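Local coordinates for glycerol uptake operon antiterminator-related protein (Thermotoga maritima, PDB 1VKF) that is probably a TIM-barrel antiterminator-type regulator that responds to glycerol 3-phosphate and controls glycerol-uptake genes, though its own function has not been established, at residues G16-L21 with P32-L37; G28-D33 with K50-R55; R108-D113 with E133-A138; R150-A155 with K169-I174. All blocks are in the same frame, centred on the assembly; numbering follows the deposited sequence.

Interaction 1: residues G16-L21 with P32-L37; sequences GIIAAL and PDVVFL
The CG2 methyl of I18 sits over the centre of the F36 ring, 3.7 Å from the ring centroid and 12° off the normal, a CH-pi contact. I18 has CG1 beside its backbone N (chi1 -69°), which sends CG2 across to the neighbouring strand, where it also meets the carbonyl O of V34. The strands run parallel. A19 is gripped on both its backbone groups: A19 N donates to V34 O (2.9 Å) and A19 O accepts from F36 N (2.8 Å). One step on, L21 N reaches F36 O at 3.0 Å. On the face holding A19, L21, V35 and L37, the L21 CD1 methyl packs on V35 CG1 at 3.9 Å, and L52 of helix 45-54 covers both residues. The small A19 lets the P32 ring close over it; W182 touches both residues and I30 packs on A19. Toward I17 the packing loosens: the backbones part before P32 is reached, and a water takes the place of a direct bond, giving a proton to I17 O (2.8 Å) and accepting one from V34 N, while P32 CB still touches I17 O at 3.4 Å. Here I17 is partly exposed and D33 faces solvent. Replacing F36 by alanine is likely to open a gap beside I18 and leave its CG2 methyl without the ring face it covers. Flat, branched and small apolar residues thus alternate between the barrel interior, with I18, A20 and F36, and a helix-covered exterior, as in neighbouring parallel strands of a TIM barrel.

Interaction 2: residues G28-D33 with K50-R55; sequences GEIEPD and KILKDR
In the outer layer of this TIM barrel, the loop that joins strands 16-21 and 34-41 brings G28 and I30 against L52, in the last turn of helix 45-54, and R55, which follows in the chain. The contact is small, with a polar outer side and an apolar inner one. R55 carries the polar side: its chain is extended from CG to NE, so that the guanidinium spans the gap to the loop. R55 NH1 donates to G28 O at 2.7 Å in an almost straight bond (176° at the hydrogen), and the carbonyl oxygen lies only 2° out of the guanidinium plane. Two waters widen the grip. One accepts from R55 NH1 (2.9 Å) and from I30 N; the other accepts from G28 N (3.1 Å) and, weakly, from R55 NH2. A long, flexible, charged side chain suits this exposed place, since it can bond a backbone carbonyl and stay hydrated. G28 has a positive phi (71°), a conformation that residues with a side chain adopt less readily. I30 faces inward from the loop. It packs on A19, L21 and W182, while K57 NZ bonds its carbonyl O. Along the helix, K50 NZ reaches one turn ahead to D54 OD2 in a 2.8 Å salt bridge that uses the syn lone pair. Between the loop and the helix, the side chains of I30 and R55 cross at about a right angle, with I30 CD1 3.8 Å from R55 NH1, and the same methyl touches L52 CD2, also at 3.8 Å.

Interaction 3: residues R108-D113 with E133-A138; sequences RFFALD and EVLPGA
The A111 N-H points at L135 O, 2.8 Å away and close to straight (161°), extending the parallel pairing of strands 105-110 and 131-135 just past the former. Before it, L135 N donates to F109 O at 3.0 Å, and F109 N bonds E133 O only weakly. The strands belong to one beta-alpha-beta crossover, in which D113 caps the connecting helix 114-127. On the outer face the small A111 sets its CB 3.8 Å from V134 CG1, beneath V143. On the other face R108 bends at chi3 (125°), which turns its guanidinium toward the neighbouring strand. R108 NE meets E133 OE1 at 3.0 Å in a salt bridge whose hydrogen bond is weak and bent, the flat groups turned 76° apart. L135 CD1 stands over the centre of one guanidinium face, and CD2 lies 3.5 Å from R108 NH2. The F110 ring turns its edge to L135 CD1, 4.1 Å from F110 CD1. A leucine in place of R108 would probably leave the buried E133 carboxylate without its cationic mate. With a bound citrate, probably from crystallisation, about 3 Å from the R108 side chain, this chemistry suggests a pocket that could accept an anion, consistent with the family's expected phosphate ligand.

Interaction 4: residues R150-A155 with K169-I174; sequences RTVIAA and KHVSAI
A154 N donates to A173 O at 2.8 Å, 164° at the hydrogen, tying strand 151-155 to strand 173-176, the last two strands of the TIM barrel, linked by a right-handed beta-alpha-beta crossover through helix 161-167. Just before it, S172 N reaches V152 O at 3.1 Å in a more bent bond. A water continues the polar line outward: it accepts from V152 N (2.8 Å) and lies 2.7 Å from S172 OG. A serine fits here because the strands have begun to part, and its hydroxyl can share a water that reaches the neighbouring backbone. Beyond these bonds the packing is apolar. I153 and A173 face the barrel interior, with I153 CG1 4.2 Å from A173 CB; the alanine is small enough to sit beside I18 of the next strand. The outer face is lined by V152, A154, V171 and I174 under helices 140-144 and 161-167. Beta-branched V152 and V171 meet obliquely through their CG1 methyls, 4.0 Å apart. V171 sets CG2 between its backbone N and carbonyl carbon (chi1 -52°), a cramped position that nevertheless carries this methyl to A154 CB at 4.1 Å. A154, being small, lets A140 and I167 close down over it. At the partly exposed end, T151 turns its CG2 methyl to the serine, 3.6 Å from S172 OG.

In the fold
Interactions 1, 3 and 4 are neighbouring-strand contacts of one closed parallel barrel, while interaction 2 packs its outer loop-and-helix layer. Interactions 1 and 2, with centres about 9 Å apart, share P32 and D33 and touch where L21 CD1 meets L52 CD2 at 3.5 Å. Interaction 4 closes the barrel onto interaction 1, where I18 N probably bonds I174 O (2.8 Å), and meets interaction 3 through V134 N and I153 O, also 2.8 Å. Across the interior, F36 CE2 lies 3.4 Å from E133 OE2. The bound citrate, probably from crystallisation, approaches A20 to about 4 Å and R108 to about 3 Å (nearest atoms), so interactions 1 and 3 both border a possible ligand pocket.

Interaction 1: residues G16-L21 with P32-L37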
loop_
_atom_site.group_PDB
_atom_site.type_symbol
_atom_site.label_atom_id
_atom_site.label_comp_id
_atom_site.label_asym_id
_atom_site.label_seq_id
_atom_site.Cartn_x
_atom_site.Cartn_y
_atom_site.Cartn_z
ATOM N N GLY A 16 9.996 4.625 6.487
ATOM C CA GLY A 16 10.888 4.915 5.373
ATOM C C GLY A 16 10.337 4.577 4.021
ATOM O O GLY A 16 9.153 4.788 3.747
ATOM N N ILE A 17 11.199 4.094 3.131
ATOM C CA ILE A 17 10.794 3.823 1.791
ATOM C C ILE A 17 10.299 2.363 1.673
ATOM O O ILE A 17 10.934 1.442 2.172
ATOM C CB ILE A 17 11.976 4.072 0.866
ATOM C CG1 ILE A 17 12.424 5.537 0.990
ATOM C CG2 ILE A 17 11.638 3.708 -0.543
ATOM C CD1 ILE A 17 11.395 6.526 0.593
ATOM N N ILE A 18 9.138 2.226 1.073
ATOM C CA ILE A 18 8.499 0.952 0.681
ATOM C C ILE A 18 8.666 0.780 -0.827
ATOM O O ILE A 18 8.471 1.727 -1.612
ATOM C CB ILE A 18 6.985 0.975 1.056
ATOM C CG1 ILE A 18 6.862 0.949 2.535
ATOM C CG2 ILE A 18 6.231 -0.184 0.389
ATOM C CD1 ILE A 18 5.466 1.277 3.070
ATOM N N ALA A 19 9.045 -0.411 -1.253
ATOM C CA ALA A 19 9.286 -0.668 -2.664
ATOM C C ALA A 19 7.982 -1.037 -3.347
ATOM O O ALA A 19 7.436 -2.089 -3.081
ATOM C CB ALA A 19 10.309 -1.788 -2.860
ATOM N N ALA A 20 7.585 -0.204 -4.294
ATOM C CA ALA A 20 6.437 -0.472 -5.176
ATOM C C ALA A 20 6.947 -1.163 -6.455
ATOM O O ALA A 20 7.890 -0.671 -7.139
ATOM C CB ALA A 20 5.730 0.830 -5.519
ATOM N N LEU A 21 6.283 -2.264 -6.798
ATOM C CA LEU A 21 6.613 -3.024 -7.969
ATOM C C LEU A 21 5.444 -3.043 -8.931
ATOM O O LEU A 21 4.330 -3.415 -8.570
ATOM C CB LEU A 21 6.982 -4.459 -7.602
ATOM C CG LEU A 21 8.347 -4.618 -6.911
ATOM C CD1 LEU A 21 8.617 -6.086 -6.806
ATOM C CD2 LEU A 21 9.460 -3.886 -7.637
ATOM N N PRO A 32 14.385 -1.981 0.079
ATOM C CA PRO A 32 13.354 -1.932 1.125
ATOM C C PRO A 32 12.897 -3.295 1.652
ATOM O O PRO A 32 12.797 -4.248 0.869
ATOM C CB PRO A 32 12.210 -1.167 0.428
ATOM C CG PRO A 32 12.886 -0.261 -0.554
ATOM C CD PRO A 32 13.967 -1.185 -1.095
ATOM N N ASP A 33 12.575 -3.358 2.956
ATOM C CA ASP A 33 12.108 -4.590 3.561
ATOM C C ASP A 33 10.658 -4.912 3.181
ATOM O O ASP A 33 10.259 -6.102 3.169
ATOM C CB ASP A 33 12.171 -4.498 5.096
ATOM C CG ASP A 33 13.585 -4.455 5.632
ATOM O OD1 ASP A 33 14.487 -5.101 5.071
ATOM O OD2 ASP A 33 13.864 -3.777 6.624
ATOM N N VAL A 34 9.884 -3.876 2.891
ATOM C CA VAL A 34 8.471 -4.007 2.566
ATOM C C VAL A 34 8.267 -3.743 1.061
ATOM O O VAL A 34 8.757 -2.741 0.508
ATOM C CB VAL A 34 7.591 -3.100 3.382
ATOM C CG1 VAL A 34 6.101 -3.279 3.030
ATOM C CG2 VAL A 34 7.797 -3.400 4.866
ATOM N N VAL A 35 7.448 -4.578 0.433
ATOM C CA VAL A 35 7.158 -4.448 -0.978
ATOM C C VAL A 35 5.646 -4.340 -1.140
ATOM O O VAL A 35 4.912 -5.150 -0.578
ATOM C CB VAL A 35 7.662 -5.674 -1.814
ATOM C CG1 VAL A 35 7.162 -5.631 -3.248
ATOM C CG2 VAL A 35 9.175 -5.727 -1.872
ATOM N N PHE A 36 5.210 -3.361 -1.947
ATOM C CA PHE A 36 3.835 -3.305 -2.411
ATOM C C PHE A 36 3.792 -3.764 -3.838
ATOM O O PHE A 36 4.368 -3.119 -4.705
ATOM C CB PHE A 36 3.292 -1.874 -2.286
ATOM C CG PHE A 36 2.944 -1.452 -0.912
ATOM C CD1 PHE A 36 3.158 -2.244 0.186
ATOM C CD2 PHE A 36 2.431 -0.175 -0.707
ATOM C CE1 PHE A 36 2.758 -1.817 1.436
ATOM C CE2 PHE A 36 2.066 0.252 0.536
ATOM C CZ PHE A 36 2.242 -0.557 1.600
ATOM N N LEU A 37 3.183 -4.921 -4.108
ATOM C CA LEU A 37 3.079 -5.441 -5.485
ATOM C C LEU A 37 1.813 -4.868 -6.088
ATOM O O LEU A 37 0.693 -5.165 -5.663
ATOM C CB LEU A 37 2.989 -6.966 -5.451
ATOM C CG LEU A 37 2.849 -7.655 -6.786
ATOM C CD1 LEU A 37 3.963 -7.317 -7.730
ATOM C CD2 LEU A 37 2.709 -9.157 -6.552
HETATM O O HOH W 1 10.281 -0.879 3.663
#

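Interaction 2: residues G28-D33 with K50-R55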
loop_
_atom_site.group_PDB
_atom_site.type_symbol
_atom_site.label_atom_id
_atom_site.label_comp_id
_atom_site.label_asym_id
_atom_site.label_seq_id
_atom_site.Cartn_x
_atom_site.Cartn_y
_atom_site.Cartn_z
ATOM N N GLY A 28 15.799 -6.592 -10.433
ATOM C CA GLY A 28 17.020 -6.095 -9.820
ATOM C C GLY A 28 16.965 -6.162 -8.298
ATOM O O GLY A 28 16.096 -6.842 -7.753
ATOM N N GLU A 29 17.876 -5.471 -7.617
ATOM C CA GLU A 29 17.924 -5.456 -6.163
ATOM C C GLU A 29 16.778 -4.632 -5.623
ATOM O O GLU A 29 16.467 -3.562 -6.140
ATOM C CB GLU A 29 19.251 -4.856 -5.662
ATOM C CG GLU A 29 19.363 -4.717 -4.152
ATOM C CD GLU A 29 19.383 -6.079 -3.443
ATOM O OE1 GLU A 29 19.702 -7.069 -4.122
ATOM O OE2 GLU A 29 19.115 -6.165 -2.218
ATOM N N ILE A 30 16.166 -5.121 -4.551
ATOM C CA ILE A 30 15.129 -4.396 -3.840
ATOM C C ILE A 30 15.629 -4.155 -2.428
ATOM O O ILE A 30 15.658 -5.086 -1.585
ATOM C CB ILE A 30 13.774 -5.189 -3.829
ATOM C CG1 ILE A 30 13.291 -5.490 -5.251
ATOM C CG2 ILE A 30 12.730 -4.405 -3.021
ATOM C CD1 ILE A 30 12.132 -6.520 -5.339
ATOM N N GLU A 31 16.101 -2.938 -2.152
ATOM C CA GLU A 31 16.619 -2.639 -0.831
ATOM C C GLU A 31 15.550 -2.621 0.291
ATOM O O GLU A 31 15.824 -3.165 1.359
ATOM C CB GLU A 31 17.453 -1.357 -0.843
ATOM C CG GLU A 31 18.732 -1.484 -1.672
ATOM C CD GLU A 31 18.585 -1.045 -3.119
ATOM O OE1 GLU A 31 17.456 -0.793 -3.592
ATOM O OE2 GLU A 31 19.636 -0.972 -3.800
ATOM N N PRO A 32 14.385 -1.981 0.079
ATOM C CA PRO A 32 13.354 -1.932 1.125
ATOM C C PRO A 32 12.897 -3.295 1.652
ATOM O O PRO A 32 12.797 -4.248 0.869
ATOM C CB PRO A 32 12.210 -1.167 0.428
ATOM C CG PRO A 32 12.886 -0.261 -0.554
ATOM C CD PRO A 32 13.967 -1.185 -1.095
ATOM N N ASP A 33 12.575 -3.358 2.956
ATOM C CA ASP A 33 12.108 -4.590 3.561
ATOM C C ASP A 33 10.658 -4.912 3.181
ATOM O O ASP A 33 10.259 -6.102 3.169
ATOM C CB ASP A 33 12.171 -4.498 5.096
ATOM C CG ASP A 33 13.585 -4.455 5.632
ATOM O OD1 ASP A 33 14.487 -5.101 5.071
ATOM O OD2 ASP A 33 13.864 -3.777 6.624
ATOM N N LYS A 50 6.187 -15.826 -4.393
ATOM C CA LYS A 50 7.321 -16.689 -4.058
ATOM C C LYS A 50 8.656 -15.966 -4.306
ATOM O O LYS A 50 9.551 -16.056 -3.468
ATOM C CB LYS A 50 7.285 -17.970 -4.881
ATOM C CG LYS A 50 8.548 -18.824 -4.714
ATOM C CD LYS A 50 8.324 -20.281 -4.982
ATOM C CE LYS A 50 9.578 -21.130 -4.624
ATOM N NZ LYS A 50 10.198 -20.711 -3.338
ATOM N N ILE A 51 8.799 -15.290 -5.443
ATOM C CA ILE A 51 10.047 -14.577 -5.769
ATOM C C ILE A 51 10.335 -13.552 -4.639
ATOM O O ILE A 51 11.467 -13.434 -4.142
ATOM C CB ILE A 51 10.006 -13.903 -7.158
ATOM C CG1 ILE A 51 10.034 -14.928 -8.280
ATOM C CG2 ILE A 51 11.139 -12.861 -7.284
ATOM C CD1 ILE A 51 9.538 -14.322 -9.647
ATOM N N LEU A 52 9.309 -12.798 -4.246
ATOM C CA LEU A 52 9.479 -11.678 -3.339
ATOM C C LEU A 52 9.642 -12.180 -1.915
ATOM O O LEU A 52 10.480 -11.665 -1.158
ATOM C CB LEU A 52 8.279 -10.742 -3.433
ATOM C CG LEU A 52 8.165 -10.004 -4.785
ATOM C CD1 LEU A 52 6.839 -9.237 -4.800
ATOM C CD2 LEU A 52 9.312 -9.075 -5.042
ATOM N N LYS A 53 8.890 -13.208 -1.551
ATOM C CA LYS A 53 9.001 -13.770 -0.205
ATOM C C LYS A 53 10.372 -14.454 -0.042
ATOM O O LYS A 53 10.952 -14.420 1.018
ATOM C CB LYS A 53 7.854 -14.744 0.103
ATOM C CG LYS A 53 6.430 -14.063 0.218
ATOM C CD LYS A 53 6.331 -13.012 1.329
ATOM C CE LYS A 53 6.614 -13.627 2.720
ATOM N NZ LYS A 53 6.730 -12.606 3.865
ATOM N N ASP A 54 10.882 -15.046 -1.107
ATOM C CA ASP A 54 12.206 -15.684 -1.105
ATOM C C ASP A 54 13.322 -14.648 -0.819
ATOM O O ASP A 54 14.379 -15.021 -0.270
ATOM C CB ASP A 54 12.471 -16.376 -2.434
ATOM C CG ASP A 54 11.861 -17.808 -2.504
ATOM O OD1 ASP A 54 11.288 -18.287 -1.488
ATOM O OD2 ASP A 54 11.920 -18.520 -3.512
ATOM N N ARG A 55 13.108 -13.412 -1.233
ATOM C CA ARG A 55 14.028 -12.292 -0.960
ATOM C C ARG A 55 13.876 -11.750 0.450
ATOM O O ARG A 55 14.536 -10.786 0.808
ATOM C CB ARG A 55 13.882 -11.191 -1.966
ATOM C CG ARG A 55 14.435 -11.511 -3.332
ATOM C CD ARG A 55 14.045 -10.558 -4.348
ATOM N NE ARG A 55 14.505 -10.881 -5.702
ATOM C CZ ARG A 55 15.006 -9.973 -6.529
ATOM N NH1 ARG A 55 15.172 -8.734 -6.115
ATOM N NH2 ARG A 55 15.363 -10.302 -7.759
HETATM O O HOH W 2 16.070 -9.632 -10.801
HETATM O O HOH W 3 16.152 -7.999 -3.479
#

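Interaction 3: residues R108-D113 with E133-A138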
loop_
_atom_site.group_PDB
_atom_site.type_symbol
_atom_site.label_atom_id
_atom_site.label_comp_id
_atom_site.label_asym_id
_atom_site.label_seq_id
_atom_site.Cartn_x
_atom_site.Cartn_y
_atom_site.Cartn_z
ATOM N N ARG A 108 -6.444 2.549 0.639
ATOM C CA ARG A 108 -6.051 3.712 -0.166
ATOM C C ARG A 108 -7.038 4.863 0.023
ATOM O O ARG A 108 -8.233 4.646 0.267
ATOM C CB ARG A 108 -5.973 3.366 -1.631
ATOM C CG ARG A 108 -4.917 2.352 -2.028
ATOM C CD ARG A 108 -4.793 2.185 -3.559
ATOM N NE ARG A 108 -3.422 2.422 -3.956
ATOM C CZ ARG A 108 -3.006 3.096 -5.025
ATOM N NH1 ARG A 108 -3.862 3.594 -5.891
ATOM N NH2 ARG A 108 -1.691 3.241 -5.231
ATOM N N PHE A 109 -6.515 6.091 -0.098
ATOM C CA PHE A 109 -7.224 7.322 0.209
ATOM C C PHE A 109 -6.754 8.336 -0.860
ATOM O O PHE A 109 -5.581 8.714 -0.906
ATOM C CB PHE A 109 -6.828 7.715 1.632
ATOM C CG PHE A 109 -7.466 8.970 2.179
ATOM C CD1 PHE A 109 -7.967 9.969 1.376
ATOM C CD2 PHE A 109 -7.587 9.112 3.544
ATOM C CE1 PHE A 109 -8.560 11.085 1.928
ATOM C CE2 PHE A 109 -8.193 10.235 4.109
ATOM C CZ PHE A 109 -8.664 11.216 3.298
ATOM N N PHE A 110 -7.671 8.753 -1.759
ATOM C CA PHE A 110 -7.340 9.688 -2.807
ATOM C C PHE A 110 -7.675 11.111 -2.258
ATOM O O PHE A 110 -8.857 11.509 -2.197
ATOM C CB PHE A 110 -8.199 9.415 -4.050
ATOM C CG PHE A 110 -7.938 8.093 -4.739
ATOM C CD1 PHE A 110 -6.756 7.380 -4.563
ATOM C CD2 PHE A 110 -8.889 7.592 -5.638
ATOM C CE1 PHE A 110 -6.549 6.171 -5.242
ATOM C CE2 PHE A 110 -8.666 6.384 -6.303
ATOM C CZ PHE A 110 -7.511 5.686 -6.094
ATOM N N ALA A 111 -6.646 11.854 -1.865
ATOM C CA ALA A 111 -6.805 13.146 -1.171
ATOM C C ALA A 111 -6.840 14.283 -2.216
ATOM O O ALA A 111 -5.852 15.006 -2.452
ATOM C CB ALA A 111 -5.712 13.318 -0.131
ATOM N N LEU A 112 -8.011 14.400 -2.865
ATOM C CA LEU A 112 -8.167 15.224 -4.042
ATOM C C LEU A 112 -8.607 16.662 -3.713
ATOM O O LEU A 112 -8.204 17.580 -4.397
ATOM C CB LEU A 112 -9.170 14.554 -4.986
ATOM C CG LEU A 112 -8.656 13.245 -5.633
ATOM C CD1 LEU A 112 -9.794 12.409 -6.201
ATOM C CD2 LEU A 112 -7.632 13.620 -6.679
ATOM N N ASP A 113 -9.432 16.820 -2.686
ATOM C CA ASP A 113 -9.922 18.108 -2.288
ATOM C C ASP A 113 -10.455 18.002 -0.877
ATOM O O ASP A 113 -10.425 16.940 -0.291
ATOM C CB ASP A 113 -10.956 18.626 -3.297
ATOM C CG ASP A 113 -12.114 17.719 -3.532
ATOM O OD1 ASP A 113 -12.636 17.073 -2.594
ATOM O OD2 ASP A 113 -12.654 17.699 -4.678
ATOM N N GLU A 133 -2.983 4.564 2.996
ATOM C CA GLU A 133 -2.107 5.078 1.946
ATOM C C GLU A 133 -2.756 6.268 1.265
ATOM O O GLU A 133 -3.802 6.142 0.628
ATOM C CB GLU A 133 -1.746 4.003 0.939
ATOM C CG GLU A 133 -0.721 4.461 -0.123
ATOM C CD GLU A 133 -0.405 3.365 -1.114
ATOM O OE1 GLU A 133 -1.320 2.981 -1.845
ATOM O OE2 GLU A 133 0.759 2.947 -1.162
ATOM N N VAL A 134 -2.117 7.407 1.403
ATOM C CA VAL A 134 -2.658 8.676 0.871
ATOM C C VAL A 134 -1.941 9.048 -0.400
ATOM O O VAL A 134 -0.714 9.139 -0.438
ATOM C CB VAL A 134 -2.536 9.800 1.876
ATOM C CG1 VAL A 134 -3.010 11.114 1.251
ATOM C CG2 VAL A 134 -3.300 9.466 3.156
ATOM N N LEU A 135 -2.728 9.326 -1.437
ATOM C CA LEU A 135 -2.223 9.748 -2.735
ATOM C C LEU A 135 -2.854 11.096 -3.160
ATOM O O LEU A 135 -4.026 11.335 -2.843
ATOM C CB LEU A 135 -2.534 8.722 -3.811
ATOM C CG LEU A 135 -2.063 7.271 -3.566
ATOM C CD1 LEU A 135 -3.132 6.442 -2.961
ATOM C CD2 LEU A 135 -1.619 6.721 -4.924
ATOM N N PRO A 136 -2.104 11.953 -3.855
ATOM C CA PRO A 136 -0.660 11.793 -4.109
ATOM C C PRO A 136 0.150 12.145 -2.850
ATOM O O PRO A 136 -0.371 12.644 -1.829
ATOM C CB PRO A 136 -0.385 12.815 -5.207
ATOM C CG PRO A 136 -1.398 13.953 -4.902
ATOM C CD PRO A 136 -2.595 13.231 -4.389
ATOM N N GLY A 137 1.453 11.892 -2.885
ATOM C CA GLY A 137 2.260 11.993 -1.705
ATOM C C GLY A 137 2.388 13.394 -1.094
ATOM O O GLY A 137 2.474 13.514 0.125
ATOM N N ALA A 138 2.323 14.406 -1.956
ATOM C CA ALA A 138 2.523 15.804 -1.579
ATOM C C ALA A 138 1.511 16.240 -0.523
ATOM O O ALA A 138 1.792 17.137 0.265
ATOM C CB ALA A 138 2.486 16.706 -2.802
#

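Interaction 4: residues R150-A155 with K169-I174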
loop_
_atom_site.group_PDB
_atom_site.type_symbol
_atom_site.label_atom_id
_atom_site.label_comp_id
_atom_site.label_asym_id
_atom_site.label_seq_id
_atom_site.Cartn_x
_atom_site.Cartn_y
_atom_site.Cartn_z
ATOM N N ARG A 150 -2.869 7.421 13.515
ATOM C CA ARG A 150 -2.978 6.427 12.453
ATOM C C ARG A 150 -1.727 6.495 11.612
ATOM O O ARG A 150 -1.100 7.547 11.519
ATOM C CB ARG A 150 -4.258 6.614 11.634
ATOM C CG ARG A 150 -5.507 6.494 12.552
ATOM C CD ARG A 150 -6.797 6.774 11.883
ATOM N NE ARG A 150 -7.834 7.039 12.882
ATOM C CZ ARG A 150 -8.722 6.154 13.319
ATOM N NH1 ARG A 150 -8.729 4.898 12.907
ATOM N NH2 ARG A 150 -9.600 6.541 14.225
ATOM N N THR A 151 -1.348 5.354 11.048
ATOM C CA THR A 151 -0.179 5.253 10.179
ATOM C C THR A 151 -0.545 5.699 8.787
ATOM O O THR A 151 -1.487 5.171 8.206
ATOM C CB THR A 151 0.292 3.815 10.141
ATOM O OG1 THR A 151 0.633 3.397 11.457
ATOM C CG2 THR A 151 1.593 3.692 9.378
ATOM N N VAL A 152 0.166 6.692 8.261
ATOM C CA VAL A 152 -0.012 7.126 6.885
ATOM C C VAL A 152 1.218 6.749 6.035
ATOM O O VAL A 152 2.363 7.010 6.405
ATOM C CB VAL A 152 -0.290 8.650 6.799
ATOM C CG1 VAL A 152 -0.359 9.114 5.329
ATOM C CG2 VAL A 152 -1.573 8.991 7.549
ATOM N N ILE A 153 0.956 6.105 4.906
ATOM C CA ILE A 153 1.939 5.878 3.877
ATOM C C ILE A 153 1.598 6.803 2.736
ATOM O O ILE A 153 0.465 6.815 2.237
ATOM C CB ILE A 153 1.867 4.430 3.405
ATOM C CG1 ILE A 153 2.150 3.472 4.540
ATOM C CG2 ILE A 153 2.838 4.207 2.208
ATOM C CD1 ILE A 153 1.631 2.087 4.297
ATOM N N ALA A 154 2.569 7.592 2.322
ATOM C CA ALA A 154 2.397 8.468 1.196
ATOM C C ALA A 154 2.718 7.742 -0.076
ATOM O O ALA A 154 3.638 6.961 -0.122
ATOM C CB ALA A 154 3.293 9.657 1.333
ATOM N N ALA A 155 1.959 8.007 -1.119
ATOM C CA ALA A 155 2.328 7.479 -2.439
ATOM C C ALA A 155 1.864 8.353 -3.562
ATOM O O ALA A 155 0.781 8.945 -3.508
ATOM C CB ALA A 155 1.718 6.030 -2.590
ATOM N N LYS A 169 9.071 13.544 7.235
ATOM C CA LYS A 169 9.024 14.230 8.533
ATOM C C LYS A 169 7.661 14.143 9.144
ATOM O O LYS A 169 7.540 14.310 10.330
ATOM C CB LYS A 169 9.444 15.682 8.386
ATOM C CG LYS A 169 10.902 15.790 8.008
ATOM C CD LYS A 169 11.335 17.228 7.926
ATOM C CE LYS A 169 12.829 17.327 7.807
ATOM N NZ LYS A 169 13.271 18.697 8.159
ATOM N N HIS A 170 6.631 13.868 8.323
ATOM C CA HIS A 170 5.223 13.953 8.756
ATOM C C HIS A 170 4.409 12.674 8.661
ATOM O O HIS A 170 3.317 12.605 9.251
ATOM C CB HIS A 170 4.491 15.006 7.932
ATOM C CG HIS A 170 5.229 16.291 7.819
ATOM N ND1 HIS A 170 5.452 17.118 8.904
ATOM C CD2 HIS A 170 5.844 16.877 6.764
ATOM C CE1 HIS A 170 6.163 18.164 8.518
ATOM N NE2 HIS A 170 6.418 18.042 7.226
ATOM N N VAL A 171 4.897 11.712 7.869
ATOM C CA VAL A 171 4.190 10.456 7.643
ATOM C C VAL A 171 5.199 9.317 7.872
ATOM O O VAL A 171 6.399 9.545 7.864
ATOM C CB VAL A 171 3.541 10.383 6.230
ATOM C CG1 VAL A 171 2.675 11.624 5.938
ATOM C CG2 VAL A 171 4.571 10.210 5.140
ATOM N N SER A 172 4.708 8.105 8.057
ATOM C CA SER A 172 5.574 6.996 8.428
ATOM C C SER A 172 6.439 6.533 7.288
ATOM O O SER A 172 7.609 6.233 7.495
ATOM C CB SER A 172 4.756 5.817 8.914
ATOM O OG SER A 172 4.150 6.160 10.134
ATOM N N ALA A 173 5.846 6.462 6.103
ATOM C CA ALA A 173 6.519 5.837 4.961
ATOM C C ALA A 173 6.067 6.392 3.630
ATOM O O ALA A 173 5.065 7.055 3.533
ATOM C CB ALA A 173 6.247 4.350 5.017
ATOM N N ILE A 174 6.822 6.095 2.584
ATOM C CA ILE A 174 6.449 6.380 1.213
ATOM C C ILE A 174 6.608 5.133 0.351
ATOM O O ILE A 174 7.651 4.505 0.385
ATOM C CB ILE A 174 7.414 7.444 0.598
ATOM C CG1 ILE A 174 7.311 8.781 1.330
ATOM C CG2 ILE A 174 7.150 7.593 -0.877
ATOM C CD1 ILE A 174 8.422 9.766 0.968
HETATM O O HOH W 4 2.121 7.983 9.833
#